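Local coordinates for protein tyrosine phosphatase PRL-1 (Leishmania major, PDB 3S4O) that dephosphorylates phosphotyrosine in proteins and may act as a virulence factor that supports survival of the parasite inside host macrophages, at residues Leu9-Asp14 with Ser19-His24; Ala80-Ala85 with Met159-Lys164; Asp95-Arg100 with Pro108-Gly113. All coordinates share one frame; numbering follows the deposited sequence. Where two conformers were deposited one is given.

Contact 1. Residues Leu9-Asp14 with Ser19-His24; sequences LIDCCD and SRVLFH
With CG of both Asp11 (chi1 -74°) and His24 (chi1 -65°) turned anti to the carbonyl carbon, the two side chains run side by side in the same direction, and the carboxylate meets the imidazole across a beta hairpin made by strands 7-13 and 21-28. His24 ND1 donates to Asp11 OD1 at 2.6 Å; the oxygen lies close to the ring plane at the imidazole edge, whereas the donor stands well above the plane of the carboxylate. The carboxylate and ring planes are 58° apart. Val21 CG1 lies over one face of the same ring, near its rim, and Leu9 CD1 packs against His24 CB.

The strands are antiparallel. Asp11 and His24 form a non-hydrogen-bonded pair, Cys12 and Phe23 a hydrogen-bonded one in which Cys12 N donates to Phe23 O at 3.0 Å. Beyond this pair the register slips by one residue: two residues, Leu22 and Phe23, stand opposite the single Cys12, which makes a classic beta bulge. Cys12 O takes Leu22 N at 2.8 Å and, weakly, Phe23 N at 3.3 Å. The backbone changes direction at Leu22, whose side chain leans over the opposing strand, CD2 against Cys13 O and CD1 against CB of Asp14.

Cys12 and Phe23 share the other face of the sheet from the Asp11-His24 pair, and Cys12 CB approaches the edge of the phenyl ring. Phe23 is also packed against Leu94 and Glu97 of helix 84-103, which places this face in the protein core. Next to the loop that closes the hairpin, Asp14 N donates to Arg20 O at 2.6 Å.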
loop_
_atom_site.group_PDB
_atom_site.type_symbol
_atom_site.label_atom_id
_atom_site.label_comp_id
_atom_site.label_asym_id
_atom_site.label_seq_id
_atom_site.Cartn_x
_atom_site.Cartn_y
_atom_site.Cartn_z
ATOM N N LEU A 9 -8.587 -3.980 -3.791
ATOM C CA LEU A 9 -8.881 -2.874 -2.872
ATOM C C LEU A 9 -9.027 -3.394 -1.448
ATOM O O LEU A 9 -9.904 -4.221 -1.160
ATOM C CB LEU A 9 -10.156 -2.140 -3.292
ATOM C CG LEU A 9 -10.581 -0.906 -2.481
ATOM C CD1 LEU A 9 -9.520 0.174 -2.536
ATOM C CD2 LEU A 9 -11.893 -0.370 -3.025
ATOM N N ILE A 10 -8.161 -2.914 -0.564
ATOM C CA ILE A 10 -8.241 -3.243 0.860
ATOM C C ILE A 10 -8.426 -1.975 1.674
ATOM O O ILE A 10 -7.568 -1.099 1.665
ATOM C CB ILE A 10 -6.985 -3.979 1.396
ATOM C CG1 ILE A 10 -6.679 -5.215 0.540
ATOM C CG2 ILE A 10 -7.217 -4.380 2.849
ATOM C CD1 ILE A 10 -5.908 -6.321 1.253
ATOM N N ASP A 11 -9.545 -1.896 2.386
ATOM C CA ASP A 11 -9.829 -0.748 3.234
ATOM C C ASP A 11 -9.212 -0.907 4.622
ATOM O O ASP A 11 -9.321 -1.953 5.253
ATOM C CB ASP A 11 -11.340 -0.522 3.367
ATOM C CG ASP A 11 -11.970 0.059 2.105
ATOM O OD1 ASP A 11 -11.237 0.569 1.228
ATOM O OD2 ASP A 11 -13.208 -0.002 1.992
ATOM N N CYS A 12 -8.544 0.142 5.073
ATOM C CA CYS A 12 -8.095 0.249 6.454
ATOM C C CYS A 12 -9.053 1.195 7.171
ATOM O O CYS A 12 -9.120 2.383 6.849
ATOM C CB CYS A 12 -6.666 0.790 6.530
ATOM S SG CYS A 12 -6.019 0.934 8.206
ATOM N N CYS A 13 -9.769 0.657 8.154
ATOM C CA CYS A 13 -10.849 1.379 8.821
ATOM C C CYS A 13 -10.476 1.940 10.193
ATOM O O CYS A 13 -9.612 1.408 10.878
ATOM C CB CYS A 13 -12.072 0.467 8.956
ATOM S SG CYS A 13 -12.742 -0.065 7.355
ATOM N N ASP A 14 -11.145 3.031 10.568
ATOM C CA ASP A 14 -10.998 3.644 11.895
ATOM C C ASP A 14 -11.386 2.642 13.001
ATOM O O ASP A 14 -12.531 2.172 13.043
ATOM C CB ASP A 14 -11.878 4.898 12.006
ATOM C CG ASP A 14 -11.337 5.934 12.994
ATOM O OD1 ASP A 14 -10.749 5.564 14.033
ATOM O OD2 ASP A 14 -11.532 7.142 12.734
ATOM N N SER A 19 -17.026 2.232 10.874
ATOM C CA SER A 19 -17.787 2.835 9.781
ATOM C C SER A 19 -16.877 3.609 8.823
ATOM O O SER A 19 -17.115 3.674 7.613
ATOM C CB SER A 19 -18.828 3.794 10.344
ATOM O OG SER A 19 -19.633 4.330 9.318
ATOM N N ARG A 20 -15.829 4.190 9.394
ATOM C CA ARG A 20 -15.022 5.204 8.722
ATOM C C ARG A 20 -13.724 4.625 8.189
ATOM O O ARG A 20 -12.953 4.017 8.936
ATOM C CB ARG A 20 -14.742 6.365 9.694
ATOM C CG ARG A 20 -14.357 7.715 9.074
ATOM C CD ARG A 20 -13.028 8.311 9.659
ATOM N NE ARG A 20 -12.446 9.367 8.818
ATOM C CZ ARG A 20 -12.809 10.651 8.846
ATOM N NH1 ARG A 20 -13.774 11.077 9.666
ATOM N NH2 ARG A 20 -12.206 11.526 8.044
ATOM N N VAL A 21 -13.508 4.807 6.887
ATOM C CA VAL A 21 -12.266 4.409 6.234
ATOM C C VAL A 21 -11.183 5.470 6.408
ATOM O O VAL A 21 -11.406 6.651 6.090
ATOM C CB VAL A 21 -12.465 4.178 4.727
ATOM C CG1 VAL A 21 -11.131 3.788 4.072
ATOM C CG2 VAL A 21 -13.547 3.121 4.484
ATOM N N LEU A 22 -10.017 5.029 6.888
ATOM C CA LEU A 22 -8.829 5.879 7.025
ATOM C C LEU A 22 -8.071 5.999 5.706
ATOM O O LEU A 22 -7.730 7.105 5.278
ATOM C CB LEU A 22 -7.862 5.308 8.064
ATOM C CG LEU A 22 -7.879 5.737 9.536
ATOM C CD1 LEU A 22 -9.155 6.434 9.936
ATOM C CD2 LEU A 22 -7.597 4.530 10.411
ATOM N N PHE A 23 -7.776 4.846 5.099
ATOM C CA PHE A 23 -7.098 4.754 3.797
ATOM C C PHE A 23 -7.702 3.648 2.938
ATOM O O PHE A 23 -8.111 2.603 3.451
ATOM C CB PHE A 23 -5.609 4.390 3.934
ATOM C CG PHE A 23 -4.898 5.084 5.040
ATOM C CD1 PHE A 23 -4.424 6.372 4.858
ATOM C CD2 PHE A 23 -4.649 4.432 6.256
ATOM C CE1 PHE A 23 -3.742 7.019 5.873
ATOM C CE2 PHE A 23 -3.968 5.075 7.282
ATOM C CZ PHE A 23 -3.521 6.375 7.086
ATOM N N HIS A 24 -7.717 3.869 1.629
ATOM C CA HIS A 24 -8.036 2.819 0.674
ATOM C C HIS A 24 -6.704 2.327 0.118
ATOM O O HIS A 24 -5.977 3.098 -0.494
ATOM C CB HIS A 24 -8.886 3.330 -0.497
ATOM C CG HIS A 24 -10.259 3.808 -0.126
ATOM N ND1 HIS A 24 -11.277 2.959 0.257
ATOM C CD2 HIS A 24 -10.805 5.048 -0.160
ATOM C CE1 HIS A 24 -12.383 3.661 0.464
ATOM N NE2 HIS A 24 -12.121 4.932 0.223
#

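Contact 2. Residues Ala80-Ala85 with Met159-Lys164; sequences APPTRA and MHWITK
Trp161 presents one face of its indole to two consecutive prolines, Pro81 and Pro82, in a double CH-pi contact that joins the loop leading into helix 84-103 to the C-terminal helix 156-164. The two pyrrolidine rings divide the indole between them. Pro81 CB stands over the five-membered ring, 3.7 Å from its centroid and 21° off the normal; Pro82 CD is more nearly upright over the six-membered ring, 3.5 Å from the centroid and 11° off the normal. Both approach the same face, and both prolines run obliquely to the tryptophan side chain.

Trp161 has CG anti to its own N (chi1 173°), which carries the indole out from the helix toward the loop. Its side chain also touches Ile125 and Leu129 of helix 122-133, and Pro82 touches Leu126 of that helix, so the contact brings three parts of the phosphatase fold together. Pro82 lies about 7 Å, side chain to side chain, from Arg122, inferred to bind substrate, while Thr83 follows as the N-cap of helix 84-103. At the far end of the indole, Pro82 CG reaches Trp161 CH2 at 3.5 Å.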
loop_
_atom_site.group_PDB
_atom_site.type_symbol
_atom_site.label_atom_id
_atom_site.label_comp_id
_atom_site.label_asym_id
_atom_site.label_seq_id
_atom_site.Cartn_x
_atom_site.Cartn_y
_atom_site.Cartn_z
ATOM N N ALA A 80 11.420 -10.857 1.547
ATOM C CA ALA A 80 11.890 -10.243 2.788
ATOM C C ALA A 80 10.788 -9.447 3.429
ATOM O O ALA A 80 9.850 -9.059 2.755
ATOM C CB ALA A 80 13.101 -9.337 2.530
ATOM N N PRO A 81 10.898 -9.193 4.730
ATOM C CA PRO A 81 10.061 -8.169 5.345
ATOM C C PRO A 81 10.588 -6.785 4.975
ATOM O O PRO A 81 11.725 -6.687 4.517
ATOM C CB PRO A 81 10.233 -8.404 6.844
ATOM C CG PRO A 81 11.047 -9.637 7.001
ATOM C CD PRO A 81 11.752 -9.873 5.721
ATOM N N PRO A 82 9.793 -5.729 5.152
ATOM C CA PRO A 82 10.317 -4.379 4.966
ATOM C C PRO A 82 11.531 -4.152 5.837
ATOM O O PRO A 82 11.550 -4.545 7.004
ATOM C CB PRO A 82 9.176 -3.473 5.452
ATOM C CG PRO A 82 8.012 -4.332 5.572
ATOM C CD PRO A 82 8.512 -5.692 5.874
ATOM N N THR A 83 12.553 -3.543 5.270
ATOM C CA THR A 83 13.616 -2.987 6.097
ATOM C C THR A 83 13.051 -1.917 7.049
ATOM O O THR A 83 11.921 -1.426 6.900
ATOM C CB THR A 83 14.738 -2.360 5.246
ATOM O OG1 THR A 83 14.208 -1.243 4.528
ATOM C CG2 THR A 83 15.301 -3.355 4.265
ATOM N N ARG A 84 13.835 -1.592 8.060
ATOM C CA ARG A 84 13.460 -0.528 8.987
ATOM C C ARG A 84 13.290 0.828 8.288
ATOM O O ARG A 84 12.393 1.591 8.630
ATOM C CB ARG A 84 14.502 -0.415 10.113
ATOM C CG ARG A 84 14.105 0.439 11.326
ATOM C CD ARG A 84 12.708 0.129 11.881
ATOM N NE ARG A 84 12.681 -1.008 12.803
ATOM C CZ ARG A 84 11.683 -1.270 13.652
ATOM N NH1 ARG A 84 10.609 -0.481 13.715
ATOM N NH2 ARG A 84 11.759 -2.336 14.448
ATOM N N ALA A 85 14.140 1.120 7.306
ATOM C CA ALA A 85 14.032 2.370 6.516
ATOM C C ALA A 85 12.702 2.460 5.739
ATOM O O ALA A 85 12.023 3.481 5.762
ATOM C CB ALA A 85 15.225 2.505 5.565
HETATM N N MSE A 159 5.352 -13.349 7.528
HETATM C CA MSE A 159 4.332 -13.669 8.522
HETATM C C MSE A 159 4.901 -13.478 9.932
HETATM O O MSE A 159 4.293 -12.835 10.780
HETATM C CB MSE A 159 3.849 -15.111 8.308
HETATM C CG MSE A 159 2.582 -15.497 9.030
HETATM SE SE MSE A 159 1.695 -17.041 8.158
HETATM C CE MSE A 159 2.941 -17.384 6.687
ATOM N N HIS A 160 6.080 -14.037 10.165
ATOM C CA HIS A 160 6.745 -13.939 11.463
ATOM C C HIS A 160 7.000 -12.483 11.846
ATOM O O HIS A 160 6.734 -12.075 12.980
ATOM C CB HIS A 160 8.057 -14.740 11.475
ATOM C CG HIS A 160 7.873 -16.211 11.736
ATOM N ND1 HIS A 160 8.450 -17.190 10.954
ATOM C CD2 HIS A 160 7.180 -16.865 12.700
ATOM C CE1 HIS A 160 8.118 -18.382 11.420
ATOM N NE2 HIS A 160 7.352 -18.213 12.483
ATOM N N TRP A 161 7.490 -11.700 10.889
ATOM C CA TRP A 161 7.832 -10.300 11.129
ATOM C C TRP A 161 6.621 -9.452 11.522
ATOM O O TRP A 161 6.704 -8.641 12.434
ATOM C CB TRP A 161 8.509 -9.707 9.894
ATOM C CG TRP A 161 8.739 -8.242 9.983
ATOM C CD1 TRP A 161 9.791 -7.609 10.575
ATOM C CD2 TRP A 161 7.885 -7.219 9.471
ATOM N NE1 TRP A 161 9.644 -6.252 10.456
ATOM C CE2 TRP A 161 8.480 -5.985 9.784
ATOM C CE3 TRP A 161 6.669 -7.226 8.778
ATOM C CZ2 TRP A 161 7.904 -4.762 9.423
ATOM C CZ3 TRP A 161 6.098 -6.009 8.411
ATOM C CH2 TRP A 161 6.709 -4.799 8.742
ATOM N N ILE A 162 5.510 -9.637 10.821
ATOM C CA ILE A 162 4.288 -8.888 11.140
ATOM C C ILE A 162 3.669 -9.327 12.477
ATOM O O ILE A 162 3.092 -8.516 13.191
ATOM C CB ILE A 162 3.262 -8.872 9.985
ATOM C CG1 ILE A 162 2.318 -7.671 10.186
ATOM C CG2 ILE A 162 2.521 -10.182 9.883
ATOM C CD1 ILE A 162 1.426 -7.352 9.011
ATOM N N THR A 163 3.800 -10.605 12.819
ATOM C CA THR A 163 3.357 -11.109 14.129
ATOM C C THR A 163 4.163 -10.527 15.290
ATOM O O THR A 163 3.661 -10.433 16.414
ATOM C CB THR A 163 3.466 -12.648 14.171
ATOM O OG1 THR A 163 2.482 -13.207 13.291
ATOM C CG2 THR A 163 3.275 -13.198 15.588
ATOM N N LYS A 164 5.403 -10.137 14.999
ATOM C CA LYS A 164 6.357 -9.641 16.008
ATOM C C LYS A 164 6.397 -8.106 16.157
ATOM O O LYS A 164 6.878 -7.588 17.167
ATOM C CB LYS A 164 7.765 -10.159 15.674
ATOM C CG LYS A 164 8.258 -11.266 16.566
ATOM C CD LYS A 164 9.118 -10.750 17.741
ATOM C CE LYS A 164 10.423 -10.130 17.256
ATOM N NZ LYS A 164 11.162 -9.476 18.368
#

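Contact 3. Residues Asp95-Arg100 with Pro108-Gly113; sequences DTELAR and PPPTIG
Pro110 and Glu97 bury the most surface here, with Arg100 adding a smaller share. CB of Pro110 is directed at residues 95-100, and the ring's CG lies 3.4 Å from Glu97 OE1. This is a van der Waals approach of a ring carbon to an oxygen already engaged by a neighbouring charge.

That charge is Arg100, one helical turn further on, which grips OE1 side-on with two nitrogens: NH2 at 2.9 Å from OE1, as part of a salt bridge, and NE at 3.0 Å from OE1. NH2 meets the syn lone pair of OE1, whereas NE comes in on the syn side, 30° out of the carboxylate plane. A bend at chi3 (67°) brings the guanidinium alongside the Glu97 carboxylate, and a bend at chi2 (-56°) turns the glutamate to meet it. Pro110 CB then sits at the edge of the guanidinium, 4.1 Å from NH2. The second carboxylate oxygen, OE2, accepts from NE2 of His50, so both oxygens of this buried group have partners, an arrangement that would probably stabilise its negative charge.

Glu97 also packs on Phe23 of strand 21-28, and Arg100 on Arg49 of strand 48-53. The contact thus sets helix 84-103 against the residue that leads into strand 111-115, which lies between those two strands in the sheet.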
loop_
_atom_site.group_PDB
_atom_site.type_symbol
_atom_site.label_atom_id
_atom_site.label_comp_id
_atom_site.label_asym_id
_atom_site.label_seq_id
_atom_site.Cartn_x
_atom_site.Cartn_y
_atom_site.Cartn_z
ATOM N N ASP A 95 1.092 8.578 8.474
ATOM C CA ASP A 95 0.888 9.571 9.524
ATOM C C ASP A 95 0.532 10.924 8.901
ATOM O O ASP A 95 -0.335 11.632 9.393
ATOM C CB ASP A 95 2.147 9.757 10.390
ATOM C CG ASP A 95 2.412 8.577 11.340
ATOM O OD1 ASP A 95 1.555 7.663 11.448
ATOM O OD2 ASP A 95 3.507 8.550 11.962
ATOM N N THR A 96 1.221 11.278 7.821
ATOM C CA THR A 96 1.054 12.591 7.198
ATOM C C THR A 96 -0.299 12.673 6.526
ATOM O O THR A 96 -0.990 13.684 6.615
ATOM C CB THR A 96 2.171 12.862 6.157
ATOM O OG1 THR A 96 3.453 12.810 6.807
ATOM C CG2 THR A 96 1.990 14.217 5.494
ATOM N N GLU A 97 -0.681 11.587 5.875
ATOM C CA GLU A 97 -1.985 11.508 5.221
ATOM C C GLU A 97 -3.109 11.538 6.261
ATOM O O GLU A 97 -4.179 12.111 6.034
ATOM C CB GLU A 97 -2.081 10.243 4.359
ATOM C CG GLU A 97 -1.421 10.367 2.976
ATOM C CD GLU A 97 -1.958 11.545 2.163
ATOM O OE1 GLU A 97 -3.194 11.653 2.013
ATOM O OE2 GLU A 97 -1.147 12.382 1.695
ATOM N N LEU A 98 -2.841 10.940 7.415
ATOM C CA LEU A 98 -3.806 10.920 8.516
ATOM C C LEU A 98 -4.013 12.314 9.086
ATOM O O LEU A 98 -5.136 12.713 9.373
ATOM C CB LEU A 98 -3.330 9.976 9.620
ATOM C CG LEU A 98 -4.355 9.615 10.687
ATOM C CD1 LEU A 98 -5.608 9.015 10.070
ATOM C CD2 LEU A 98 -3.705 8.621 11.673
ATOM N N ALA A 99 -2.919 13.053 9.245
ATOM C CA ALA A 99 -2.986 14.440 9.719
ATOM C C ALA A 99 -3.654 15.342 8.683
ATOM O O ALA A 99 -4.331 16.298 9.045
ATOM C CB ALA A 99 -1.587 14.965 10.069
ATOM N N ARG A 100 -3.455 15.040 7.400
ATOM C CA ARG A 100 -4.066 15.824 6.317
ATOM C C ARG A 100 -5.595 15.807 6.434
ATOM O O ARG A 100 -6.249 16.836 6.257
ATOM C CB ARG A 100 -3.643 15.307 4.936
ATOM C CG ARG A 100 -3.989 16.253 3.790
ATOM C CD ARG A 100 -3.334 15.853 2.466
ATOM N NE ARG A 100 -3.853 14.595 1.930
ATOM C CZ ARG A 100 -4.643 14.454 0.863
ATOM N NH1 ARG A 100 -5.045 15.495 0.154
ATOM N NH2 ARG A 100 -5.029 13.231 0.492
ATOM N N PRO A 108 -11.373 13.569 1.494
ATOM C CA PRO A 108 -11.887 12.213 1.688
ATOM C C PRO A 108 -10.732 11.234 1.848
ATOM O O PRO A 108 -9.586 11.620 1.619
ATOM C CB PRO A 108 -12.655 11.950 0.399
ATOM C CG PRO A 108 -11.917 12.724 -0.631
ATOM C CD PRO A 108 -11.286 13.907 0.063
ATOM N N PRO A 109 -11.019 9.989 2.240
ATOM C CA PRO A 109 -9.957 9.000 2.439
ATOM C C PRO A 109 -9.118 8.779 1.179
ATOM O O PRO A 109 -9.656 8.473 0.125
ATOM C CB PRO A 109 -10.724 7.731 2.826
ATOM C CG PRO A 109 -11.995 8.242 3.459
ATOM C CD PRO A 109 -12.334 9.490 2.709
ATOM N N PRO A 110 -7.813 8.979 1.277
ATOM C CA PRO A 110 -6.927 8.731 0.150
ATOM C C PRO A 110 -6.833 7.272 -0.260
ATOM O O PRO A 110 -6.895 6.372 0.583
ATOM C CB PRO A 110 -5.557 9.177 0.654
ATOM C CG PRO A 110 -5.658 9.252 2.096
ATOM C CD PRO A 110 -7.075 9.183 2.529
ATOM N N THR A 111 -6.696 7.070 -1.566
ATOM C CA THR A 111 -6.327 5.797 -2.127
ATOM C C THR A 111 -4.817 5.811 -2.318
ATOM O O THR A 111 -4.239 6.774 -2.841
ATOM C CB THR A 111 -7.072 5.502 -3.444
ATOM O OG1 THR A 111 -8.482 5.491 -3.196
ATOM C CG2 THR A 111 -6.672 4.139 -4.006
ATOM N N ILE A 112 -4.183 4.751 -1.839
ATOM C CA ILE A 112 -2.744 4.622 -1.897
ATOM C C ILE A 112 -2.435 3.316 -2.580
ATOM O O ILE A 112 -2.882 2.263 -2.142
ATOM C CB ILE A 112 -2.118 4.681 -0.489
ATOM C CG1 ILE A 112 -2.312 6.093 0.096
ATOM C CG2 ILE A 112 -0.624 4.277 -0.516
ATOM C CD1 ILE A 112 -2.458 6.100 1.579
ATOM N N GLY A 113 -1.700 3.395 -3.680
ATOM C CA GLY A 113 -1.348 2.217 -4.463
ATOM C C GLY A 113 0.011 1.666 -4.099
ATOM O O GLY A 113 0.916 2.411 -3.733
#

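How the contacts relate
Contacts 1 and 3 adjoin, their centres about 10 Å apart, because strands 21-28 and 111-115 are parallel neighbours in the five-stranded sheet; His24 N to Pro110 O and His24 O to Ile112 N, both 2.8 Å, are probable hydrogen bonds between them. Contact 2 lies apart, about 22 Å centre to centre from each. It nevertheless shares helix 84-103 with contact 3: one uses the approach to the helix, the other its later turns. Along the chain contact 1 comes first, and contact 3 falls between the two segments of contact 2. Contact 1 holds the sheet's N-terminal edge strand to its neighbour, contact 3 sets helix 84-103 against the sheet, and contact 2 joins the approach to that helix to the C-terminal helix.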